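Local coordinates for arginine 3rd transport system periplasmic binding protein (Legionella pneumophila subsp. pneumophila str. Philadelphia 1, PDB 3KZG), which probably binds arginine in the periplasm and hands it to an ABC-type transport system for uptake, at residues Q201-L204 with I205-N209; N209-L212 with L213-A217. One frame throughout, in Å; residues are numbered along the deposited sequence.

Contact 1: Q201-L204 with I205-N209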
loop_
_atom_site.group_PDB
_atom_site.type_symbol
_atom_site.label_atom_id
_atom_site.label_comp_id
_atom_site.label_asym_id
_atom_site.label_seq_id
_atom_site.Cartn_x
_atom_site.Cartn_y
_atom_site.Cartn_z
ATOM N N GLN A 201 36.016 -8.527 6.154
ATOM C CA GLN A 201 34.749 -9.007 6.687
ATOM C C GLN A 201 33.648 -8.959 5.627
ATOM O O GLN A 201 32.465 -8.862 5.954
ATOM C CB GLN A 201 34.340 -8.173 7.904
ATOM C CG GLN A 201 35.397 -8.113 9.012
ATOM C CD GLN A 201 34.882 -7.437 10.268
ATOM O OE1 GLN A 201 34.062 -8.003 10.999
ATOM N NE2 GLN A 201 35.341 -6.216 10.514
ATOM N N PHE A 202 34.045 -9.045 4.362
ATOM C CA PHE A 202 33.097 -9.003 3.260
ATOM C C PHE A 202 32.021 -10.087 3.317
ATOM O O PHE A 202 30.907 -9.880 2.834
ATOM C CB PHE A 202 33.842 -9.048 1.916
ATOM C CG PHE A 202 34.708 -10.265 1.732
ATOM C CD1 PHE A 202 34.152 -11.483 1.345
ATOM C CD2 PHE A 202 36.082 -10.190 1.934
ATOM C CE1 PHE A 202 34.955 -12.606 1.156
ATOM C CE2 PHE A 202 36.895 -11.308 1.749
ATOM C CZ PHE A 202 36.330 -12.518 1.359
ATOM N N VAL A 203 32.327 -11.235 3.915
ATOM C CA VAL A 203 31.320 -12.281 3.995
ATOM C C VAL A 203 30.192 -11.832 4.922
ATOM O O VAL A 203 29.011 -11.995 4.599
ATOM C CB VAL A 203 31.902 -13.612 4.515
ATOM C CG1 VAL A 203 30.775 -14.605 4.774
ATOM C CG2 VAL A 203 32.881 -14.190 3.491
ATOM N N LEU A 204 30.556 -11.258 6.066
ATOM C CA LEU A 204 29.563 -10.783 7.024
ATOM C C LEU A 204 28.753 -9.618 6.447
ATOM O O LEU A 204 27.531 -9.559 6.601
ATOM C CB LEU A 204 30.244 -10.350 8.330
ATOM C CG LEU A 204 29.364 -9.727 9.423
ATOM C CD1 LEU A 204 28.245 -10.684 9.803
ATOM C CD2 LEU A 204 30.221 -9.393 10.637
ATOM N N ILE A 205 29.441 -8.693 5.791
ATOM C CA ILE A 205 28.784 -7.541 5.191
ATOM C C ILE A 205 27.757 -7.990 4.141
ATOM O O ILE A 205 26.649 -7.442 4.062
ATOM C CB ILE A 205 29.834 -6.599 4.555
ATOM C CG1 ILE A 205 30.635 -5.908 5.666
ATOM C CG2 ILE A 205 29.162 -5.561 3.671
ATOM C CD1 ILE A 205 29.785 -5.016 6.581
ATOM N N LYS A 206 28.122 -8.996 3.348
ATOM C CA LYS A 206 27.225 -9.515 2.323
ATOM C C LYS A 206 25.958 -10.118 2.914
ATOM O O LYS A 206 24.871 -9.958 2.355
ATOM C CB LYS A 206 27.954 -10.539 1.448
ATOM C CG LYS A 206 28.875 -9.873 0.433
ATOM C CD LYS A 206 29.629 -10.883 -0.423
ATOM C CE LYS A 206 30.585 -10.164 -1.370
ATOM N NZ LYS A 206 31.405 -11.106 -2.173
ATOM N N LYS A 207 26.092 -10.808 4.044
ATOM C CA LYS A 207 24.931 -11.399 4.705
ATOM C C LYS A 207 24.046 -10.268 5.252
ATOM O O LYS A 207 22.820 -10.353 5.228
ATOM C CB LYS A 207 25.388 -12.330 5.841
ATOM C CG LYS A 207 26.142 -13.578 5.352
ATOM C CD LYS A 207 26.723 -14.416 6.496
ATOM C CE LYS A 207 27.908 -13.716 7.158
ATOM N NZ LYS A 207 28.645 -14.585 8.139
ATOM N N ILE A 208 24.675 -9.200 5.739
ATOM C CA ILE A 208 23.928 -8.061 6.265
ATOM C C ILE A 208 23.189 -7.326 5.138
ATOM O O ILE A 208 22.103 -6.788 5.347
ATOM C CB ILE A 208 24.865 -7.076 7.002
ATOM C CG1 ILE A 208 25.380 -7.721 8.292
ATOM C CG2 ILE A 208 24.131 -5.767 7.310
ATOM C CD1 ILE A 208 26.457 -6.920 8.991
ATOM N N ASN A 209 23.774 -7.304 3.946
ATOM C CA ASN A 209 23.128 -6.640 2.823
ATOM C C ASN A 209 21.842 -7.383 2.460
ATOM O O ASN A 209 20.793 -6.760 2.260
ATOM C CB ASN A 209 24.071 -6.567 1.617
ATOM C CG ASN A 209 25.207 -5.581 1.829
ATOM O OD1 ASN A 209 25.150 -4.742 2.734
ATOM N ND2 ASN A 209 26.243 -5.670 0.995
#
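Four consecutive i to i+4 hydrogen bonds open the helix here, from Ile205 N to Gln201 O (3.0 Å), Lys206 N to Phe202 O, Lys207 N to Val203 O and Ile208 N to Leu204 O. The first is the straightest, with an N-H...O angle of 168°. Gln201 sits at the N-cap position, so its carbonyl takes part in the first turn of helix 202-217, a helix of the type II periplasmic binding protein fold. Side chains add apolar contacts one turn apart. Lys207 bends at its third torsion (chi3 -71°), which folds its end back toward the preceding turn. There its CE lies 3.8 Å from Val203 CG1. The same carbon is 4.0 Å from Leu204 CD1, the leucine and lysine side chains crossing at about a right angle. The aliphatic part of the lysine thus covers backbone and two hydrophobic branches on the exposed side. On the more buried flank Ile208 runs obliquely to Leu204, its CD1 coming to 4.1 Å from Leu204 CG, and both side chains pack on Leu66 of strand 66-67. Lys206 stays extended instead; its CG passes 3.1 Å from Phe202 O, and NZ ends obliquely beside the Phe202 ring, 4.5 Å from CD1. This lysine also packs on Glu191 of the second subunit.

Contact 2: N209-L212 with L213-A217; sequences NKIL and LEMEA
Ile211 and Met215, a selenomethionine, lie one turn apart in the second half of the α-helix 202-217, on the flank that packs against helix 29-40 of the same binding-protein lobe. The Met215 side chain leaves the backbone with CG anti to its own carbonyl carbon (chi1 -79°), a choice that sends it back along the preceding turn. Its CB lies 3.5 Å from Ile211 O, and CG passes the same oxygen at 3.4 Å. At SE the chain meets the CG2 branch of Ile211 obliquely, at 4.2 Å, and the bend at chi3 (75°) then carries CE away from Ile211. The side chain also touches Glu36 and Arg40 of helix 29-40 and Thr220 and Tyr221 of helix 220-228, so it is buried where three helices meet. The oxygen that CB and CG skirt is itself engaged: Met215 N donates to Ile211 O at 2.9 Å, with a bent N-H...O angle of 141°. Two residues earlier, Leu213 N donates to Asn209 O at 3.0 Å, and CG of Leu213 passes 3.4 Å from Asn209 O. Leu213 continues outward to Leu85 and to Pro86 of the second subunit. Lys210 and Glu214 have opposite charges but do not pair: NZ of Lys210 remains 6.6 Å from OE2 of Glu214 and is hydrogen-bonded to Ser188 of the second subunit. OE1 of Glu214 comes to 3.4 Å from Ile211 CD1, the two side chains meeting at a slant.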
loop_
_atom_site.group_PDB
_atom_site.type_symbol
_atom_site.label_atom_id
_atom_site.label_comp_id
_atom_site.label_asym_id
_atom_site.label_seq_id
_atom_site.Cartn_x
_atom_site.Cartn_y
_atom_site.Cartn_z
ATOM N N ASN A 209 23.774 -7.304 3.946
ATOM C CA ASN A 209 23.128 -6.640 2.823
ATOM C C ASN A 209 21.842 -7.383 2.460
ATOM O O ASN A 209 20.793 -6.760 2.260
ATOM C CB ASN A 209 24.071 -6.567 1.617
ATOM C CG ASN A 209 25.207 -5.581 1.829
ATOM O OD1 ASN A 209 25.150 -4.742 2.734
ATOM N ND2 ASN A 209 26.243 -5.670 0.995
ATOM N N LYS A 210 21.916 -8.708 2.378
ATOM C CA LYS A 210 20.735 -9.491 2.059
ATOM C C LYS A 210 19.653 -9.224 3.099
ATOM O O LYS A 210 18.492 -9.026 2.745
ATOM C CB LYS A 210 21.063 -10.989 2.005
ATOM C CG LYS A 210 21.944 -11.364 0.822
ATOM C CD LYS A 210 21.866 -12.851 0.463
ATOM C CE LYS A 210 22.496 -13.738 1.526
ATOM N NZ LYS A 210 22.631 -15.148 1.055
ATOM N N ILE A 211 20.042 -9.197 4.375
ATOM C CA ILE A 211 19.106 -8.942 5.469
ATOM C C ILE A 211 18.440 -7.575 5.311
ATOM O O ILE A 211 17.234 -7.435 5.530
ATOM C CB ILE A 211 19.812 -8.973 6.861
ATOM C CG1 ILE A 211 20.307 -10.385 7.181
ATOM C CG2 ILE A 211 18.849 -8.519 7.954
ATOM C CD1 ILE A 211 19.209 -11.426 7.197
ATOM N N LEU A 212 19.234 -6.567 4.950
ATOM C CA LEU A 212 18.715 -5.214 4.760
ATOM C C LEU A 212 17.692 -5.186 3.627
ATOM O O LEU A 212 16.687 -4.484 3.711
ATOM C CB LEU A 212 19.857 -4.237 4.446
ATOM C CG LEU A 212 20.765 -3.811 5.610
ATOM C CD1 LEU A 212 21.941 -2.992 5.069
ATOM C CD2 LEU A 212 19.960 -2.988 6.613
ATOM N N LEU A 213 17.959 -5.946 2.567
ATOM C CA LEU A 213 17.043 -6.012 1.440
ATOM C C LEU A 213 15.738 -6.706 1.852
ATOM O O LEU A 213 14.654 -6.260 1.483
ATOM C CB LEU A 213 17.701 -6.746 0.267
ATOM C CG LEU A 213 18.847 -5.973 -0.407
ATOM C CD1 LEU A 213 19.551 -6.837 -1.439
ATOM C CD2 LEU A 213 18.282 -4.709 -1.049
ATOM N N GLU A 214 15.842 -7.776 2.637
ATOM C CA GLU A 214 14.656 -8.506 3.084
ATOM C C GLU A 214 13.830 -7.678 4.066
ATOM O O GLU A 214 12.615 -7.848 4.158
ATOM C CB GLU A 214 15.083 -9.833 3.719
ATOM C CG GLU A 214 16.067 -10.588 2.835
ATOM C CD GLU A 214 16.616 -11.845 3.466
ATOM O OE1 GLU A 214 16.968 -11.814 4.661
ATOM O OE2 GLU A 214 16.714 -12.864 2.751
HETATM N N MSE A 215 14.479 -6.783 4.806
HETATM C CA MSE A 215 13.754 -5.926 5.747
HETATM C C MSE A 215 13.013 -4.826 4.988
HETATM O O MSE A 215 11.945 -4.374 5.401
HETATM C CB MSE A 215 14.716 -5.271 6.748
HETATM C CG MSE A 215 15.169 -6.170 7.888
HETATM SE SE MSE A 215 16.408 -5.268 8.996
HETATM C CE MSE A 215 15.147 -4.096 9.909
ATOM N N GLU A 216 13.597 -4.382 3.885
ATOM C CA GLU A 216 12.968 -3.340 3.101
ATOM C C GLU A 216 11.794 -3.954 2.358
ATOM O O GLU A 216 10.802 -3.283 2.085
ATOM C CB GLU A 216 13.984 -2.720 2.134
ATOM C CG GLU A 216 15.209 -2.191 2.867
ATOM C CD GLU A 216 16.252 -1.572 1.963
ATOM O OE1 GLU A 216 16.595 -2.171 0.926
ATOM O OE2 GLU A 216 16.750 -0.484 2.309
ATOM N N ALA A 217 11.894 -5.246 2.070
ATOM C CA ALA A 217 10.833 -5.934 1.344
ATOM C C ALA A 217 9.639 -6.387 2.195
ATOM O O ALA A 217 8.527 -6.465 1.682
ATOM C CB ALA A 217 11.414 -7.120 0.585
#

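Both contacts lie on helix 202-217; each is built of bonds and side-chain contacts about one turn long, and the second begins on the residue where the first ends. From the N terminus, contact 1 covers the start of the helix just after strand 196-197; contact 2 takes over at Asn209, the residue they share, and runs to the helix end before helix 220-228. Their centres are 12 Å apart. The side-chain OD1 of Asn209 accepts a hydrogen bond from Leu85 N at this junction. Around them, the first half of the helix rests on strand 66-67, the second half on helices 29-40 and 220-228, and both halves meet the second subunit.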